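2,5-dihydroxypyridine 5,6-dioxygenase (Pseudomonas putida KT2440, PDB 7CUP) catalyses the iron-dependent opening of the 2,5-dihydroxypyridine ring by O2 between carbons 5 and 6, giving N-formylmaleamate in the aerobic breakdown of nicotinate. Local coordinates at residues V175-Y180 against W190-L195; F12-K17 against R131-E136. All blocks are in the same frame, centred on the assembly; numbering follows the deposited sequence.

Contact 1: residues V175-Y180 against W190-L195; sequences VTEYGY and WPSGFL
E177 and F194 project side by side from the same face of paired antiparallel strands. The carboxylate comes up beside the phenyl ring, its plane turned 45° from the ring's, with OE1 of E177 3.4 Å from CZ of F194. E177 reaches this far because its CG is anti to the carbonyl carbon (chi1 -52°) and the chain stays extended beyond it, while its CB lies over one face of the F194 ring, offset toward the rim. N of E177 binds O of F194 at 3.0 Å, almost straight at 177°. The carbonyl of E177 is gripped twice, by N of F194 at 3.0 Å and by N of G193 at 2.9 Å, the latter from above the carbonyl plane. This G1 beta bulge, with G193 as its glycine, lies where edge strand 175-177 of the five-stranded antiparallel sheet ends and its partner 194-197 begins. Just before the bulge, S192 turns its CB toward E177 CB, 3.6 Å away, and its OG bonds to the carbonyl of H189. On the sheet's other face, CG2 of T176 sits 4.2 Å from CB of L195. F194 leans on M290 and A294, its side chain about 8 Å from the bound iron.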
ATOM      1  N   VAL A 175      32.158  23.795 -15.476  1.00 38.55           N
ATOM      2  CA  VAL A 175      31.302  23.185 -14.422  1.00 33.81           C
ATOM      3  C   VAL A 175      31.751  21.742 -14.247  1.00 32.43           C
ATOM      4  O   VAL A 175      32.009  21.075 -15.259  1.00 30.01           O
ATOM      5  CB  VAL A 175      29.812  23.312 -14.766  1.00 35.04           C
ATOM      6  CG1 VAL A 175      28.930  22.546 -13.787  1.00 36.63           C
ATOM      7  CG2 VAL A 175      29.398  24.771 -14.808  1.00 35.04           C
ATOM      8  N   THR A 176      31.891  21.315 -12.995  1.00 30.71           N
ATOM      9  CA  THR A 176      32.216  19.919 -12.613  1.00 28.82           C
ATOM     10  C   THR A 176      31.009  19.236 -11.950  1.00 27.02           C
ATOM     11  O   THR A 176      30.207  19.923 -11.291  1.00 25.20           O
ATOM     12  CB  THR A 176      33.427  19.888 -11.680  1.00 29.58           C
ATOM     13  OG1 THR A 176      33.064  20.488 -10.435  1.00 29.14           O
ATOM     14  CG2 THR A 176      34.607  20.608 -12.294  1.00 30.98           C
ATOM     15  N   GLU A 177      30.898  17.920 -12.144  1.00 24.59           N
ATOM     16  CA  GLU A 177      30.023  17.028 -11.353  1.00 24.19           C
ATOM     17  C   GLU A 177      30.900  15.874 -10.883  1.00 23.49           C
ATOM     18  O   GLU A 177      31.370  15.172 -11.778  1.00 23.84           O
ATOM     19  CB  GLU A 177      28.835  16.553 -12.200  1.00 24.80           C
ATOM     20  CG  GLU A 177      28.059  17.648 -12.876  1.00 24.89           C
ATOM     21  CD  GLU A 177      26.764  17.205 -13.529  1.00 27.07           C
ATOM     22  OE1 GLU A 177      26.327  16.089 -13.244  1.00 27.01           O
ATOM     23  OE2 GLU A 177      26.180  17.986 -14.310  1.00 28.91           O
ATOM     24  N   TYR A 178      31.153  15.717  -9.567  1.00 21.47           N
ATOM     25  CA  TYR A 178      31.968  14.624  -8.952  1.00 22.56           C
ATOM     26  C   TYR A 178      31.163  13.842  -7.897  1.00 21.61           C
ATOM     27  O   TYR A 178      31.743  12.956  -7.221  1.00 24.10           O
ATOM     28  CB  TYR A 178      33.281  15.144  -8.329  1.00 23.46           C
ATOM     29  CG  TYR A 178      33.171  16.344  -7.403  1.00 25.57           C
ATOM     30  CD1 TYR A 178      32.721  16.208  -6.093  1.00 25.60           C
ATOM     31  CD2 TYR A 178      33.568  17.615  -7.802  1.00 27.72           C
ATOM     32  CE1 TYR A 178      32.615  17.288  -5.231  1.00 27.51           C
ATOM     33  CE2 TYR A 178      33.475  18.708  -6.945  1.00 28.47           C
ATOM     34  CZ  TYR A 178      32.999  18.553  -5.653  1.00 29.23           C
ATOM     35  OH  TYR A 178      32.923  19.610  -4.771  1.00 29.19           O
ATOM     36  N   GLY A 179      29.860  14.112  -7.757  1.00 22.88           N
ATOM     37  CA  GLY A 179      28.930  13.173  -7.098  1.00 21.07           C
ATOM     38  C   GLY A 179      28.473  13.588  -5.710  1.00 23.84           C
ATOM     39  O   GLY A 179      27.707  12.825  -5.091  1.00 21.64           O
ATOM     40  N   TYR A 180      28.918  14.728  -5.177  1.00 24.53           N
ATOM     41  CA  TYR A 180      28.521  15.125  -3.800  1.00 22.82           C
ATOM     42  C   TYR A 180      28.534  16.645  -3.688  1.00 24.32           C
ATOM     43  O   TYR A 180      29.182  17.308  -4.538  1.00 23.94           O
ATOM     44  CB  TYR A 180      29.306  14.313  -2.760  1.00 24.66           C
ATOM     45  CG  TYR A 180      30.808  14.450  -2.705  1.00 25.92           C
ATOM     46  CD1 TYR A 180      31.647  13.586  -3.394  1.00 25.57           C
ATOM     47  CD2 TYR A 180      31.414  15.401  -1.882  1.00 28.09           C
ATOM     48  CE1 TYR A 180      33.029  13.696  -3.311  1.00 25.63           C
ATOM     49  CE2 TYR A 180      32.798  15.507  -1.776  1.00 26.48           C
ATOM     50  CZ  TYR A 180      33.614  14.651  -2.490  1.00 27.33           C
ATOM     51  OH  TYR A 180      34.973  14.766  -2.368  1.00 28.56           O
ATOM     52  N   TRP A 190      24.660  12.671  -7.608  1.00 18.86           N
ATOM     53  CA  TRP A 190      25.064  11.278  -7.378  1.00 17.72           C
ATOM     54  C   TRP A 190      24.224  10.374  -8.279  1.00 19.24           C
ATOM     55  O   TRP A 190      23.013  10.312  -8.063  1.00 19.04           O
ATOM     56  CB  TRP A 190      24.861  10.993  -5.907  1.00 17.61           C
ATOM     57  CG  TRP A 190      25.034   9.558  -5.544  1.00 17.60           C
ATOM     58  CD1 TRP A 190      25.685   8.559  -6.217  1.00 19.22           C
ATOM     59  CD2 TRP A 190      24.503   8.980  -4.367  1.00 17.47           C
ATOM     60  NE1 TRP A 190      25.602   7.396  -5.500  1.00 19.06           N
ATOM     61  CE2 TRP A 190      24.876   7.626  -4.370  1.00 17.21           C
ATOM     62  CE3 TRP A 190      23.713   9.490  -3.338  1.00 17.44           C
ATOM     63  CZ2 TRP A 190      24.525   6.769  -3.332  1.00 18.95           C
ATOM     64  CZ3 TRP A 190      23.368   8.641  -2.313  1.00 18.45           C
ATOM     65  CH2 TRP A 190      23.785   7.311  -2.308  1.00 19.09           C
ATOM     66  N   PRO A 191      24.769   9.707  -9.334  1.00 19.54           N
ATOM     67  CA  PRO A 191      26.195   9.643  -9.667  1.00 20.23           C
ATOM     68  C   PRO A 191      26.654  10.533 -10.831  1.00 21.54           C
ATOM     69  O   PRO A 191      25.816  10.959 -11.624  1.00 21.31           O
ATOM     70  CB  PRO A 191      26.290   8.212 -10.187  1.00 20.15           C
ATOM     71  CG  PRO A 191      25.022   8.065 -11.010  1.00 19.02           C
ATOM     72  CD  PRO A 191      24.000   8.949 -10.328  1.00 19.67           C
ATOM     73  N   SER A 192      27.966  10.778 -10.939  1.00 22.89           N
ATOM     74  CA  SER A 192      28.565  11.583 -12.033  1.00 22.74           C
ATOM     75  C   SER A 192      30.073  11.322 -12.078  1.00 24.23           C
ATOM     76  O   SER A 192      30.466  10.145 -11.961  1.00 20.68           O
ATOM     77  CB  SER A 192      28.188  13.050 -11.914  1.00 23.38           C
ATOM     78  OG  SER A 192      28.606  13.625 -10.675  1.00 22.13           O
ATOM     79  N   GLY A 193      30.892  12.362 -12.282  1.00 23.77           N
ATOM     80  CA  GLY A 193      32.327  12.182 -12.569  1.00 23.67           C
ATOM     81  C   GLY A 193      32.692  12.692 -13.951  1.00 23.77           C
ATOM     82  O   GLY A 193      33.249  11.913 -14.719  1.00 25.52           O
ATOM     83  N   PHE A 194      32.411  13.963 -14.262  1.00 25.08           N
ATOM     84  CA  PHE A 194      32.746  14.594 -15.567  1.00 26.13           C
ATOM     85  C   PHE A 194      32.708  16.119 -15.444  1.00 27.54           C
ATOM     86  O   PHE A 194      32.442  16.679 -14.349  1.00 23.89           O
ATOM     87  CB  PHE A 194      31.808  14.069 -16.662  1.00 26.98           C
ATOM     88  CG  PHE A 194      30.345  14.379 -16.476  1.00 24.72           C
ATOM     89  CD1 PHE A 194      29.560  13.628 -15.600  1.00 26.78           C
ATOM     90  CD2 PHE A 194      29.730  15.371 -17.225  1.00 25.68           C
ATOM     91  CE1 PHE A 194      28.206  13.909 -15.446  1.00 24.69           C
ATOM     92  CE2 PHE A 194      28.364  15.627 -17.091  1.00 27.02           C
ATOM     93  CZ  PHE A 194      27.611  14.906 -16.188  1.00 24.55           C
ATOM     94  N   LEU A 195      32.970  16.799 -16.555  1.00 26.93           N
ATOM     95  CA  LEU A 195      33.078  18.273 -16.578  1.00 28.06           C
ATOM     96  C   LEU A 195      32.794  18.770 -17.999  1.00 27.35           C
ATOM     97  O   LEU A 195      32.886  17.977 -18.956  1.00 27.39           O
ATOM     98  CB  LEU A 195      34.454  18.694 -16.036  1.00 27.75           C
ATOM     99  CG  LEU A 195      35.626  18.754 -17.031  1.00 28.22           C
ATOM    100  CD1 LEU A 195      36.783  19.577 -16.465  1.00 26.39           C
ATOM    101  CD2 LEU A 195      36.098  17.349 -17.373  1.00 26.38           C
TER

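Contact 2: residues F12-K17 against R131-E136; sequences FEHVLK and RMLPTE
H14 reaches from helix 5-18 to the turn at 131-136, where its NE2 donates to the carbonyl O of P134 at 2.9 Å. The bond is nearly straight, 165° at the hydrogen, and the acceptor lies in the plane of the imidazole, at its edge. That geometry fixes NE2 as a proton-bearing nitrogen and resists rotation of the ring. With CG anti to the backbone N (chi1 169°), the ring extends outward from the helix, and its CD2 comes to 3.8 Å from CG of L133, the two side chains meeting at a slant. V15 follows, and its CG2 branch, beside the backbone N, does the touching: it packs 3.6 Å from CD of P134, whose ring lies roughly crosswise to the valine, and 3.8 Å from CD1 of L133, the two side chains running antiparallel. L133 also rests on M11 of helix 5-18, one turn before V15. Residues 132-135 form the short link between helices 126-131 and 136-151, and T135 N-caps the second through OG1 and N of D138. On the helix 5-18 side, F12 and L16 turn instead to strand 96-99 of the parallel sheet, with F12 also against helix 37-49.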
ATOM      1  N   PHE A  12      23.643   6.402   1.689  1.00 18.86           N
ATOM      2  CA  PHE A  12      23.240   7.818   1.875  1.00 19.40           C
ATOM      3  C   PHE A  12      24.021   8.422   3.050  1.00 21.63           C
ATOM      4  O   PHE A  12      24.410   9.618   2.983  1.00 18.91           O
ATOM      5  CB  PHE A  12      21.731   7.999   2.029  1.00 20.70           C
ATOM      6  CG  PHE A  12      21.029   8.320   0.731  1.00 21.42           C
ATOM      7  CD1 PHE A  12      20.632   7.312  -0.138  1.00 20.01           C
ATOM      8  CD2 PHE A  12      20.808   9.636   0.351  1.00 22.85           C
ATOM      9  CE1 PHE A  12      19.994   7.621  -1.331  1.00 21.59           C
ATOM     10  CE2 PHE A  12      20.179   9.941  -0.848  1.00 20.87           C
ATOM     11  CZ  PHE A  12      19.759   8.931  -1.680  1.00 21.97           C
ATOM     12  N   GLU A  13      24.315   7.649   4.093  1.00 23.50           N
ATOM     13  CA  GLU A  13      25.201   8.157   5.176  1.00 23.89           C
ATOM     14  C   GLU A  13      26.559   8.537   4.578  1.00 24.24           C
ATOM     15  O   GLU A  13      27.056   9.628   4.919  1.00 22.17           O
ATOM     16  CB  GLU A  13      25.401   7.150   6.302  1.00 26.30           C
ATOM     17  CG  GLU A  13      24.128   6.911   7.055  1.00 29.66           C
ATOM     18  CD  GLU A  13      24.236   5.795   8.072  1.00 35.35           C
ATOM     19  OE1 GLU A  13      25.013   5.984   9.034  1.00 34.13           O
ATOM     20  OE2 GLU A  13      23.504   4.772   7.916  1.00 39.65           O
ATOM     21  N   HIS A  14      27.153   7.673   3.752  1.00 22.47           N
ATOM     22  CA  HIS A  14      28.475   7.923   3.115  1.00 23.74           C
ATOM     23  C   HIS A  14      28.443   9.225   2.299  1.00 23.66           C
ATOM     24  O   HIS A  14      29.289  10.125   2.541  1.00 26.49           O
ATOM     25  CB  HIS A  14      28.914   6.717   2.281  1.00 25.83           C
ATOM     26  CG  HIS A  14      30.094   7.005   1.412  1.00 29.42           C
ATOM     27  ND1 HIS A  14      31.384   6.931   1.881  1.00 30.17           N
ATOM     28  CD2 HIS A  14      30.185   7.325   0.105  1.00 33.39           C
ATOM     29  CE1 HIS A  14      32.225   7.217   0.912  1.00 33.14           C
ATOM     30  NE2 HIS A  14      31.514   7.460  -0.195  1.00 33.16           N
ATOM     31  N   VAL A  15      27.459   9.379   1.421  1.00 22.05           N
ATOM     32  CA  VAL A  15      27.383  10.536   0.483  1.00 22.22           C
ATOM     33  C   VAL A  15      27.010  11.806   1.267  1.00 21.69           C
ATOM     34  O   VAL A  15      27.557  12.850   0.928  1.00 21.30           O
ATOM     35  CB  VAL A  15      26.441  10.220  -0.700  1.00 23.00           C
ATOM     36  CG1 VAL A  15      26.298  11.413  -1.640  1.00 21.31           C
ATOM     37  CG2 VAL A  15      26.951   8.983  -1.456  1.00 22.67           C
ATOM     38  N   LEU A  16      26.130  11.742   2.270  1.00 21.40           N
ATOM     39  CA  LEU A  16      25.790  12.933   3.102  1.00 22.73           C
ATOM     40  C   LEU A  16      27.019  13.376   3.938  1.00 23.50           C
ATOM     41  O   LEU A  16      27.261  14.564   4.014  1.00 21.72           O
ATOM     42  CB  LEU A  16      24.600  12.601   3.993  1.00 21.60           C
ATOM     43  CG  LEU A  16      23.255  12.417   3.282  1.00 21.67           C
ATOM     44  CD1 LEU A  16      22.179  12.243   4.337  1.00 23.04           C
ATOM     45  CD2 LEU A  16      22.908  13.561   2.368  1.00 21.63           C
ATOM     46  N   LYS A  17      27.807  12.438   4.457  1.00 24.46           N
ATOM     47  CA  LYS A  17      29.102  12.733   5.131  1.00 30.20           C
ATOM     48  C   LYS A  17      30.051  13.456   4.159  1.00 28.01           C
ATOM     49  O   LYS A  17      30.541  14.541   4.512  1.00 26.86           O
ATOM     50  CB  LYS A  17      29.718  11.454   5.695  1.00 30.03           C
ATOM     51  CG  LYS A  17      29.809  11.445   7.207  1.00 40.49           C
ATOM     52  CD  LYS A  17      30.487  10.229   7.802  1.00 44.53           C
ATOM     53  CE  LYS A  17      29.479   9.250   8.361  1.00 50.03           C
ATOM     54  NZ  LYS A  17      30.084   7.931   8.644  1.00 57.15           N
ATOM     55  N   ARG A 131      26.945   1.347  -7.765  1.00 21.97           N
ATOM     56  CA  ARG A 131      28.046   1.062  -8.716  1.00 22.99           C
ATOM     57  C   ARG A 131      28.914   2.318  -8.901  1.00 21.72           C
ATOM     58  O   ARG A 131      30.098   2.143  -9.127  1.00 19.93           O
ATOM     59  CB  ARG A 131      27.478   0.571 -10.052  1.00 23.45           C
ATOM     60  CG  ARG A 131      28.530   0.223 -11.098  1.00 24.02           C
ATOM     61  CD  ARG A 131      27.963  -0.585 -12.252  1.00 22.44           C
ATOM     62  NE  ARG A 131      26.708  -0.090 -12.834  1.00 20.52           N
ATOM     63  CZ  ARG A 131      26.614   0.872 -13.736  1.00 21.26           C
ATOM     64  NH1 ARG A 131      27.691   1.540 -14.121  1.00 22.03           N
ATOM     65  NH2 ARG A 131      25.432   1.202 -14.213  1.00 20.90           N
ATOM     66  N   MET A 132      28.335   3.532  -8.878  1.00 20.72           N
ATOM     67  CA  MET A 132      29.113   4.795  -8.970  1.00 21.58           C
ATOM     68  C   MET A 132      29.024   5.574  -7.639  1.00 20.63           C
ATOM     69  O   MET A 132      28.919   6.783  -7.665  1.00 22.35           O
ATOM     70  CB  MET A 132      28.648   5.623 -10.170  1.00 22.40           C
ATOM     71  CG  MET A 132      28.958   4.925 -11.450  1.00 22.89           C
ATOM     72  SD  MET A 132      28.320   5.721 -12.897  1.00 25.43           S
ATOM     73  CE  MET A 132      26.632   5.098 -12.939  1.00 26.20           C
ATOM     74  N   LEU A 133      29.088   4.883  -6.512  1.00 20.49           N
ATOM     75  CA  LEU A 133      29.124   5.529  -5.169  1.00 23.69           C
ATOM     76  C   LEU A 133      30.296   6.508  -5.131  1.00 24.72           C
ATOM     77  O   LEU A 133      31.427   6.137  -5.451  1.00 22.29           O
ATOM     78  CB  LEU A 133      29.307   4.451  -4.109  1.00 22.80           C
ATOM     79  CG  LEU A 133      29.204   4.948  -2.676  1.00 24.79           C
ATOM     80  CD1 LEU A 133      27.773   5.343  -2.348  1.00 25.85           C
ATOM     81  CD2 LEU A 133      29.717   3.877  -1.732  1.00 27.23           C
ATOM     82  N   PRO A 134      30.047   7.796  -4.836  1.00 23.90           N
ATOM     83  CA  PRO A 134      31.095   8.811  -4.955  1.00 25.95           C
ATOM     84  C   PRO A 134      32.297   8.626  -4.002  1.00 25.30           C
ATOM     85  O   PRO A 134      32.148   8.079  -2.910  1.00 23.57           O
ATOM     86  CB  PRO A 134      30.353  10.125  -4.682  1.00 25.66           C
ATOM     87  CG  PRO A 134      28.910   9.815  -4.974  1.00 26.59           C
ATOM     88  CD  PRO A 134      28.724   8.373  -4.569  1.00 25.11           C
ATOM     89  N   THR A 135      33.479   9.057  -4.472  1.00 26.22           N
ATOM     90  CA  THR A 135      34.793   9.002  -3.766  1.00 25.55           C
ATOM     91  C   THR A 135      35.446  10.390  -3.780  1.00 25.58           C
ATOM     92  O   THR A 135      35.242  11.143  -4.739  1.00 22.90           O
ATOM     93  CB  THR A 135      35.728   7.942  -4.371  1.00 25.63           C
ATOM     94  OG1 THR A 135      36.064   8.285  -5.719  1.00 26.53           O
ATOM     95  CG2 THR A 135      35.151   6.544  -4.303  1.00 27.02           C
ATOM     96  N   GLU A 136      36.171  10.726  -2.717  1.00 28.29           N
ATOM     97  CA  GLU A 136      37.093  11.896  -2.664  1.00 30.74           C
ATOM     98  C   GLU A 136      38.039  11.843  -3.871  1.00 28.06           C
ATOM     99  O   GLU A 136      38.315  12.880  -4.446  1.00 32.51           O
ATOM    100  CB  GLU A 136      37.841  11.886  -1.330  1.00 32.60           C
ATOM    101  CG  GLU A 136      36.892  11.832  -0.138  1.00 38.66           C
ATOM    102  CD  GLU A 136      37.381  12.361   1.206  1.00 41.76           C
ATOM    103  OE1 GLU A 136      37.690  13.552   1.291  1.00 43.80           O
ATOM    104  OE2 GLU A 136      37.376  11.591   2.176  1.00 44.03           O
TER

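The two contacts follow one another along the chain, contact 2 closing at E136 before contact 1 opens at V175, yet their centres are 12 Å apart and they touch. P134 is the main junction: its CG packs 3.2 Å from O of G179, and its CD lies 3.4 Å from NE1 of W190. M132 meets P191, and the W190 ring also meets that of F12. Contact 1 belongs to the antiparallel sheet that carries the iron ligands H265, S302 and D320, with H318 just before its last strand, whereas helix 5-18 of contact 2 lies against the parallel sheet. W190 follows that sheet's edge strand 187-189, so the paired regions join the N-terminal helix to the iron-bearing sheet.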